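Long-range contacts in putative oxidoreductase (Salmonella enterica subsp. enterica serovar Typhimurium, PDB 3NX4), which binds NADP and, as a medium-chain dehydrogenase/reductase, probably reduces acryloyl-CoA with NADPH as the hydride donor: residues 84-89 against 124-129; 131-136 against 263-268. One frame throughout, in Å; residues are numbered along the deposited sequence.

Interaction 1: 84-89 against 124-129; sequences LLTGWG and IGTAGF
Thr86, the last residue of strand 82-86, presses its side chain against the kinked helix at Gly125, Thr126 and Phe129. The tight spot is small. CB of Thr86 sits 3.5 Å from OG1 of Thr126, and the Thr86 methyl CG2 lies against the peptide that joins Gly125 to Thr126, 4.0 Å from Gly125 C and about as far from Thr126 N. These are van der Waals contacts. The Thr126 hydroxyl spends its polarity on Asp64, where OG1 is hydrogen-bonded to OD1. Its chi1 of -75° sets OG1 anti to the carbonyl carbon and beside the residue's own N, where it meets both Thr86 CB and Asp64 OD1. Strand 82-86 belongs to the GroES-like β-domain of the medium-chain dehydrogenase/reductase fold, and helix 118-140 leads from there to the NADP-binding Rossmann domain. Thr126 also touches the bound NADP, so the contact borders the cofactor site. At Gly125 the helix is disturbed: its phi is +59°, and the N atoms of Thr126 and Ala127 make no bond to the preceding turn.

The packing slackens toward Phe129. Thr86 OG1 stands above one face of the ring, near the rim, and comes no closer than 4.1 Å to CD2. The same ring stacks with Trp279 of helix 272-285. Past Gly87, whose N is still 4.3 Å from Thr126 OG1, the chain turns off the helix, and partly exposed Trp88 stacks on Trp108 instead.

Interaction 2: 131-136 against 263-268; sequences AMLCVM and QGVDSV. With NAP (NADP nicotinamide-adenine-dinucleotide phosphate), chain C.
The nicotinamide end of the Rossmann-type NADP site is built here: residues 265-268, running on from strand 261-264, the last of this chain's parallel sheet, lie along helix 118-140 on one side and hold the carboxamide of the cofactor on the other. Val265 makes the main contact with the helix. Its CG1 meets CB of Leu133 at 3.7 Å and also comes near SG of Cys134, which CG2 approaches to 3.9 Å; the cysteine sulfur thus touches both branches. Chi1 of 171° puts CG1 anti to the backbone N, and CG2 falls beside that N, on the cysteine. Leu133 reaches further along with one branch: CD1 passes 3.9 Å from the carbonyl O of Asp266 and also touches CA of Ser267. No hydrogen bond joins the two segments; the contact is buried and largely apolar.

The polar groups of 263-268 bind the cofactor, the second subunit and their own turn. Asp266 OD1 takes the N-H of Val268 in an Asx turn, from above the carboxylate plane, and OD2 binds Met269 N and Tyr233 OH of the second subunit. At Gln263 the parallel sheet runs on antiparallel into that subunit. With the cofactor, Val265 O accepts a hydrogen bond from N7N at 2.8 Å, though the N-H is well off line at 135°. O7N takes two bonds from Ser267, and together with the N7N bond these set the turn of the carboxamide: the backbone N gives a nearly straight bond of 2.7 Å, and OG donates a second one to O7N at 2.9 Å.

Both interactions use helix 118-140, the first with residues 124-129 and the second with 131-136, about two turns further on; their centres lie 12 Å apart. Along the chain they come in series, interaction 1 closing before interaction 2 opens, yet in space they touch. Trp88 N probably donates a hydrogen bond to Val268 O, and Thr126 CG2 and Phe129 CE2 pack on Ser267. The turn after strand 82-86 of the GroES-like domain and the segment leaving strand 261-264 of the Rossmann sheet thus meet beside one helix. Their junction borders the nicotinamide end of the NADP site, consistent with a cofactor cleft between the two domains.

Interaction 1: 84-89 against 124-129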
# COMPACT_ATOMS: atom_id res chain seq x y z
N LEU A 84 -18.09 24.94 -5.60
CA LEU A 84 -18.48 23.54 -5.58
C LEU A 84 -18.10 22.94 -4.24
O LEU A 84 -17.30 23.51 -3.50
CB LEU A 84 -17.83 22.76 -6.74
CG LEU A 84 -16.31 22.56 -6.74
CD1 LEU A 84 -15.88 21.50 -5.73
CD2 LEU A 84 -15.86 22.14 -8.15
N LEU A 85 -18.70 21.81 -3.91
CA LEU A 85 -18.32 21.10 -2.70
C LEU A 85 -18.45 19.60 -2.92
O LEU A 85 -19.42 19.13 -3.50
CB LEU A 85 -19.20 21.53 -1.51
CG LEU A 85 -19.01 20.83 -0.16
CD1 LEU A 85 -19.38 21.76 1.01
CD2 LEU A 85 -19.80 19.53 -0.09
N THR A 86 -17.44 18.87 -2.46
CA THR A 86 -17.55 17.42 -2.33
C THR A 86 -17.00 17.03 -0.96
O THR A 86 -16.00 17.59 -0.50
CB THR A 86 -16.77 16.66 -3.45
OG1 THR A 86 -15.36 16.88 -3.31
CG2 THR A 86 -17.21 17.12 -4.84
N GLY A 87 -17.66 16.09 -0.30
CA GLY A 87 -17.08 15.45 0.87
C GLY A 87 -17.23 16.21 2.17
O GLY A 87 -18.26 16.85 2.41
N TRP A 88 -16.19 16.13 3.00
CA TRP A 88 -16.13 16.80 4.31
C TRP A 88 -17.23 16.38 5.29
O TRP A 88 -17.39 17.02 6.33
CB TRP A 88 -16.14 18.32 4.14
CG TRP A 88 -14.90 18.87 3.48
CD1 TRP A 88 -14.84 19.54 2.29
CD2 TRP A 88 -13.56 18.78 3.97
NE1 TRP A 88 -13.53 19.88 2.02
CE2 TRP A 88 -12.73 19.42 3.03
CE3 TRP A 88 -12.98 18.22 5.12
CZ2 TRP A 88 -11.35 19.53 3.21
CZ3 TRP A 88 -11.60 18.32 5.28
CH2 TRP A 88 -10.81 18.97 4.33
N GLY A 89 -17.92 15.30 4.99
CA GLY A 89 -19.00 14.80 5.83
C GLY A 89 -20.35 15.36 5.43
O GLY A 89 -21.37 14.98 5.98
N ILE A 124 -18.48 15.40 -12.75
CA ILE A 124 -17.30 14.86 -12.07
C ILE A 124 -17.68 14.38 -10.67
O ILE A 124 -17.62 13.18 -10.37
CB ILE A 124 -16.17 15.89 -11.99
CG1 ILE A 124 -15.68 16.23 -13.41
CG2 ILE A 124 -15.00 15.37 -11.12
CD1 ILE A 124 -14.81 17.48 -13.46
N GLY A 125 -18.09 15.31 -9.80
CA GLY A 125 -18.55 14.98 -8.47
C GLY A 125 -17.49 14.25 -7.64
O GLY A 125 -16.31 14.26 -7.97
N THR A 126 -17.93 13.61 -6.56
CA THR A 126 -17.02 12.83 -5.73
C THR A 126 -16.37 11.68 -6.52
O THR A 126 -15.20 11.40 -6.33
CB THR A 126 -17.73 12.27 -4.48
OG1 THR A 126 -17.92 13.33 -3.54
CG2 THR A 126 -16.90 11.20 -3.81
N ALA A 127 -17.13 11.04 -7.40
CA ALA A 127 -16.61 9.90 -8.16
C ALA A 127 -15.40 10.29 -8.98
O ALA A 127 -14.35 9.64 -8.92
CB ALA A 127 -17.71 9.31 -9.08
N GLY A 128 -15.54 11.36 -9.76
CA GLY A 128 -14.47 11.81 -10.64
C GLY A 128 -13.30 12.42 -9.88
O GLY A 128 -12.14 12.24 -10.25
N PHE A 129 -13.60 13.16 -8.82
CA PHE A 129 -12.56 13.71 -7.95
C PHE A 129 -11.72 12.57 -7.37
O PHE A 129 -10.49 12.62 -7.38
CB PHE A 129 -13.23 14.56 -6.86
CG PHE A 129 -12.29 15.05 -5.79
CD1 PHE A 129 -11.49 16.17 -6.00
CD2 PHE A 129 -12.27 14.44 -4.54
CE1 PHE A 129 -10.64 16.65 -5.01
CE2 PHE A 129 -11.43 14.92 -3.53
CZ PHE A 129 -10.61 16.02 -3.77

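Interaction 2: 131-136 against 263-268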
# COMPACT_ATOMS: atom_id res chain seq x y z
N ALA A 131 -11.41 9.49 -8.75
CA ALA A 131 -10.64 8.88 -9.83
C ALA A 131 -9.35 9.67 -10.02
O ALA A 131 -8.27 9.09 -10.26
CB ALA A 131 -11.42 8.87 -11.11
N MSE A 132 -9.46 11.00 -9.94
CA MSE A 132 -8.30 11.85 -10.12
C MSE A 132 -7.27 11.61 -9.00
O MSE A 132 -6.07 11.50 -9.26
CB MSE A 132 -8.70 13.33 -10.17
CG MSE A 132 -7.56 14.24 -10.60
SE MSE A 132 -7.04 14.03 -12.49
CE MSE A 132 -5.31 13.49 -12.19
N LEU A 133 -7.74 11.54 -7.75
CA LEU A 133 -6.84 11.20 -6.65
C LEU A 133 -6.15 9.84 -6.88
O LEU A 133 -4.99 9.68 -6.49
CB LEU A 133 -7.57 11.21 -5.32
CG LEU A 133 -8.10 12.58 -4.89
CD1 LEU A 133 -9.00 12.43 -3.67
CD2 LEU A 133 -6.95 13.56 -4.60
N CYS A 134 -6.86 8.88 -7.49
CA CYS A 134 -6.28 7.55 -7.73
C CYS A 134 -5.20 7.62 -8.80
O CYS A 134 -4.14 7.04 -8.67
CB CYS A 134 -7.34 6.54 -8.16
SG CYS A 134 -8.48 6.08 -6.85
N VAL A 135 -5.49 8.36 -9.87
CA VAL A 135 -4.49 8.57 -10.90
C VAL A 135 -3.24 9.26 -10.31
O VAL A 135 -2.10 8.90 -10.63
CB VAL A 135 -5.08 9.40 -12.05
CG1 VAL A 135 -4.00 9.86 -13.01
CG2 VAL A 135 -6.17 8.56 -12.78
N MSE A 136 -3.45 10.23 -9.43
CA MSE A 136 -2.32 10.93 -8.83
C MSE A 136 -1.47 10.00 -7.94
O MSE A 136 -0.24 10.13 -7.87
CB MSE A 136 -2.81 12.16 -8.07
CG MSE A 136 -3.24 13.28 -9.01
SE MSE A 136 -4.24 14.71 -8.08
CE MSE A 136 -2.91 15.27 -6.80
N GLN A 263 -2.08 1.77 -2.12
CA GLN A 263 -2.38 3.10 -1.63
C GLN A 263 -3.89 3.29 -1.47
O GLN A 263 -4.64 3.28 -2.46
CB GLN A 263 -1.85 4.16 -2.58
CG GLN A 263 -2.22 5.59 -2.15
CD GLN A 263 -1.55 5.99 -0.83
OE1 GLN A 263 -0.33 6.03 -0.74
NE2 GLN A 263 -2.36 6.25 0.20
N GLY A 264 -4.34 3.46 -0.24
CA GLY A 264 -5.74 3.77 -0.00
C GLY A 264 -6.00 5.21 -0.41
O GLY A 264 -5.14 6.09 -0.25
N VAL A 265 -7.18 5.47 -0.94
CA VAL A 265 -7.56 6.81 -1.36
C VAL A 265 -8.87 7.21 -0.71
O VAL A 265 -9.89 6.56 -0.94
CB VAL A 265 -7.73 6.88 -2.89
CG1 VAL A 265 -8.33 8.22 -3.31
CG2 VAL A 265 -6.39 6.65 -3.58
N ASP A 266 -8.84 8.25 0.11
CA ASP A 266 -10.05 8.82 0.71
C ASP A 266 -10.33 10.18 0.07
O ASP A 266 -9.43 11.01 -0.03
CB ASP A 266 -9.86 9.03 2.22
CG ASP A 266 -10.92 9.97 2.81
OD1 ASP A 266 -12.11 9.61 2.75
OD2 ASP A 266 -10.57 11.06 3.32
N SER A 267 -11.57 10.41 -0.34
CA SER A 267 -11.94 11.69 -0.94
C SER A 267 -12.55 12.64 0.08
O SER A 267 -12.62 13.85 -0.15
CB SER A 267 -12.96 11.47 -2.05
OG SER A 267 -14.19 11.04 -1.50
N VAL A 268 -13.01 12.09 1.19
CA VAL A 268 -13.82 12.86 2.13
C VAL A 268 -13.05 14.01 2.77
O VAL A 268 -13.53 15.14 2.81
CB VAL A 268 -14.36 11.97 3.25
CG1 VAL A 268 -15.16 12.81 4.25
CG2 VAL A 268 -15.21 10.84 2.67
PA NAP C . -20.67 2.81 -9.03
O1A NAP C . -20.94 3.84 -10.05
O2A NAP C . -21.81 2.05 -8.50
O5B NAP C . -19.52 1.82 -9.55
C5B NAP C . -19.33 0.60 -8.88
C4B NAP C . -19.04 -0.41 -9.97
O4B NAP C . -18.63 -1.61 -9.38
C3B NAP C . -20.29 -0.74 -10.80
O3B NAP C . -20.36 0.08 -11.95
C2B NAP C . -20.05 -2.19 -11.20
O2B NAP C . -19.30 -2.18 -12.38
C1B NAP C . -19.16 -2.72 -10.09
N9A NAP C . -19.91 -3.54 -9.12
C8A NAP C . -21.11 -3.25 -8.54
N7A NAP C . -21.42 -4.26 -7.69
C5A NAP C . -20.43 -5.17 -7.72
C6A NAP C . -20.24 -6.38 -7.07
N6A NAP C . -21.14 -6.85 -6.21
N1A NAP C . -19.10 -7.10 -7.31
C2A NAP C . -18.15 -6.64 -8.20
N3A NAP C . -18.35 -5.44 -8.86
C4A NAP C . -19.47 -4.73 -8.62
O3 NAP C . -19.95 3.50 -7.76
PN NAP C . -18.96 4.76 -7.70
O1N NAP C . -19.70 5.98 -7.32
O2N NAP C . -18.18 4.74 -8.96
O5D NAP C . -18.04 4.28 -6.47
C5D NAP C . -17.27 3.11 -6.61
C4D NAP C . -16.79 2.64 -5.25
O4D NAP C . -15.91 3.60 -4.74
C3D NAP C . -17.93 2.53 -4.26
O3D NAP C . -17.70 1.44 -3.40
C2D NAP C . -17.85 3.82 -3.47
O2D NAP C . -18.32 3.65 -2.15
C1D NAP C . -16.36 4.06 -3.48
N1N NAP C . -15.97 5.46 -3.31
C2N NAP C . -15.21 5.79 -2.23
C3N NAP C . -14.78 7.10 -2.02
C7N NAP C . -13.57 7.29 -1.15
O7N NAP C . -13.44 8.44 -0.36
N7N NAP C . -12.63 6.34 -1.16
C4N NAP C . -15.15 8.08 -2.94
C5N NAP C . -15.92 7.74 -4.05
C6N NAP C . -16.32 6.41 -4.23
P2B NAP C . -19.51 -3.32 -13.52
O1X NAP C . -18.83 -2.82 -14.77
O2X NAP C . -18.88 -4.61 -13.06
O3X NAP C . -20.99 -3.49 -13.73